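Long-range contact in inosine-uridine preferring nucleoside hydrolase (Gardnerella vaginalis 315-A, PDB 6BA1), which belongs to the inosine-uridine preferring nucleoside hydrolase family, an alpha/beta fold, and holds a calcium ion in a site rich in aspartates: residues D16-A20 with L246-V252. Residues are numbered along the deposited sequence; the frame is centred on the assembly and turned at random.
Sequences DDTLA and LHDPLAV. With CA (calcium ion), chain S.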
# COMPACT_ATOMS: atom_id res chain seq x y z
N ASP A 16 -20.76 12.48 8.42
CA ASP A 16 -20.51 11.94 7.07
C ASP A 16 -21.44 10.77 6.75
O ASP A 16 -21.82 10.57 5.60
CB ASP A 16 -19.01 11.59 6.80
CG ASP A 16 -18.30 10.95 7.99
OD1 ASP A 16 -18.81 9.97 8.58
OD2 ASP A 16 -17.20 11.44 8.35
N ASP A 17 -21.84 10.03 7.78
CA ASP A 17 -22.80 8.94 7.62
C ASP A 17 -24.17 9.40 7.10
O ASP A 17 -24.77 8.71 6.28
CB ASP A 17 -22.93 8.14 8.92
CG ASP A 17 -21.65 7.38 9.28
OD1 ASP A 17 -20.69 7.99 9.81
OD2 ASP A 17 -21.59 6.16 9.02
N THR A 18 -24.65 10.57 7.53
CA THR A 18 -25.92 11.10 6.98
C THR A 18 -25.76 11.64 5.57
O THR A 18 -26.73 11.66 4.80
CB THR A 18 -26.57 12.23 7.80
OG1 THR A 18 -25.80 13.44 7.67
CG2 THR A 18 -26.73 11.85 9.25
N LEU A 19 -24.56 12.12 5.26
CA LEU A 19 -24.25 12.53 3.90
C LEU A 19 -24.27 11.32 2.97
O LEU A 19 -24.64 11.45 1.80
CB LEU A 19 -22.90 13.26 3.84
CG LEU A 19 -22.80 14.58 4.62
CD1 LEU A 19 -21.41 15.17 4.47
CD2 LEU A 19 -23.87 15.57 4.16
N ALA A 20 -23.91 10.15 3.50
CA ALA A 20 -24.06 8.88 2.78
C ALA A 20 -25.53 8.51 2.57
O ALA A 20 -25.90 8.04 1.49
CB ALA A 20 -23.34 7.76 3.52
N LEU A 246 -15.01 13.99 2.61
CA LEU A 246 -16.23 13.31 2.21
C LEU A 246 -15.98 11.81 2.20
O LEU A 246 -15.89 11.18 1.15
CB LEU A 246 -16.69 13.80 0.83
CG LEU A 246 -16.98 15.29 0.73
CD1 LEU A 246 -17.34 15.66 -0.71
CD2 LEU A 246 -18.09 15.69 1.71
N HIS A 247 -15.89 11.25 3.40
CA HIS A 247 -15.42 9.88 3.57
C HIS A 247 -16.51 8.86 3.20
O HIS A 247 -16.39 8.16 2.20
CB HIS A 247 -14.94 9.64 5.01
CG HIS A 247 -13.85 10.56 5.45
ND1 HIS A 247 -12.54 10.15 5.59
CD2 HIS A 247 -13.89 11.88 5.83
CE1 HIS A 247 -11.80 11.17 6.01
NE2 HIS A 247 -12.59 12.23 6.14
N ASP A 248 -17.57 8.84 3.99
CA ASP A 248 -18.61 7.82 3.89
C ASP A 248 -19.48 7.95 2.61
O ASP A 248 -19.85 6.93 2.03
CB ASP A 248 -19.49 7.82 5.15
CG ASP A 248 -18.67 7.59 6.45
OD1 ASP A 248 -17.47 7.98 6.51
OD2 ASP A 248 -19.22 7.05 7.43
N PRO A 249 -19.77 9.18 2.15
CA PRO A 249 -20.53 9.34 0.90
C PRO A 249 -19.87 8.71 -0.31
O PRO A 249 -20.56 8.16 -1.17
CB PRO A 249 -20.58 10.86 0.70
CG PRO A 249 -20.44 11.41 2.05
CD PRO A 249 -19.49 10.49 2.76
N LEU A 250 -18.54 8.81 -0.37
CA LEU A 250 -17.79 8.31 -1.51
C LEU A 250 -17.95 6.81 -1.68
O LEU A 250 -18.00 6.32 -2.81
CB LEU A 250 -16.32 8.69 -1.38
CG LEU A 250 -15.37 8.35 -2.53
CD1 LEU A 250 -15.88 8.85 -3.88
CD2 LEU A 250 -14.02 8.96 -2.22
N ALA A 251 -18.04 6.09 -0.57
CA ALA A 251 -18.33 4.65 -0.61
C ALA A 251 -19.64 4.36 -1.34
O ALA A 251 -19.72 3.45 -2.16
CB ALA A 251 -18.37 4.08 0.80
N VAL A 252 -20.66 5.16 -1.04
CA VAL A 252 -21.97 5.03 -1.69
C VAL A 252 -21.86 5.41 -3.17
O VAL A 252 -22.40 4.71 -4.02
CB VAL A 252 -23.05 5.89 -0.98
CG1 VAL A 252 -24.38 5.77 -1.71
CG2 VAL A 252 -23.19 5.47 0.47
CA CA S . -18.50 6.73 9.82
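Asp17 and Asp248 put two helices on one calcium ion, in the metal site of the nucleoside hydrolase fold, an alpha/beta structure built round a mixed, largely parallel sheet. Asp16 and Asp17 close the DxDxxxDD signature of the family at the start of helix 15-25; Asp248 lies in the first turn or so of helix 247-256. The short helical segments run nearly side by side, 7.2 Å between axes and 24° apart in direction, and both are buried within the chain.

The calcium is the main link between them. Asp17 OD1 and Asp248 OD2 each lie 2.5 Å from the ion, and because both bind it these two oxygens come within 3.0 Å of each other. Asp12 OD1 and the backbone oxygen of Thr130 are the two further protein ligands.

Beside the metal, carboxylates pack on each other. Asp16 lays its carboxylate over that of Asp248, the planes stacked and 25° apart; no hydrogen bond joins the two groups, and the nearby calcium would probably offset their like charges. Asp16 CG sits between its backbone N and carbonyl carbon (chi1 39°), which swings the group across to Asp248. Its OD2 also approaches the His247 ring obliquely and makes a weak hydrogen bond to Tyr230 OH, while His247 NE2 is hydrogen-bonded to Tyr234 OH. Helix 218-237 supplies both tyrosines.

Elsewhere the segments meet through apolar side chains. Pro249 CG lies 3.6 Å from Leu19 CB, and Phe309 of helix 302-319 also touches this proline. Leu19 CD1 reaches Leu246 CD2 more loosely, at 4.3 Å. One turn beyond Asp248, Val252 holds CG2 beside its backbone N and sets that methyl 3.8 Å from Ala20 CB.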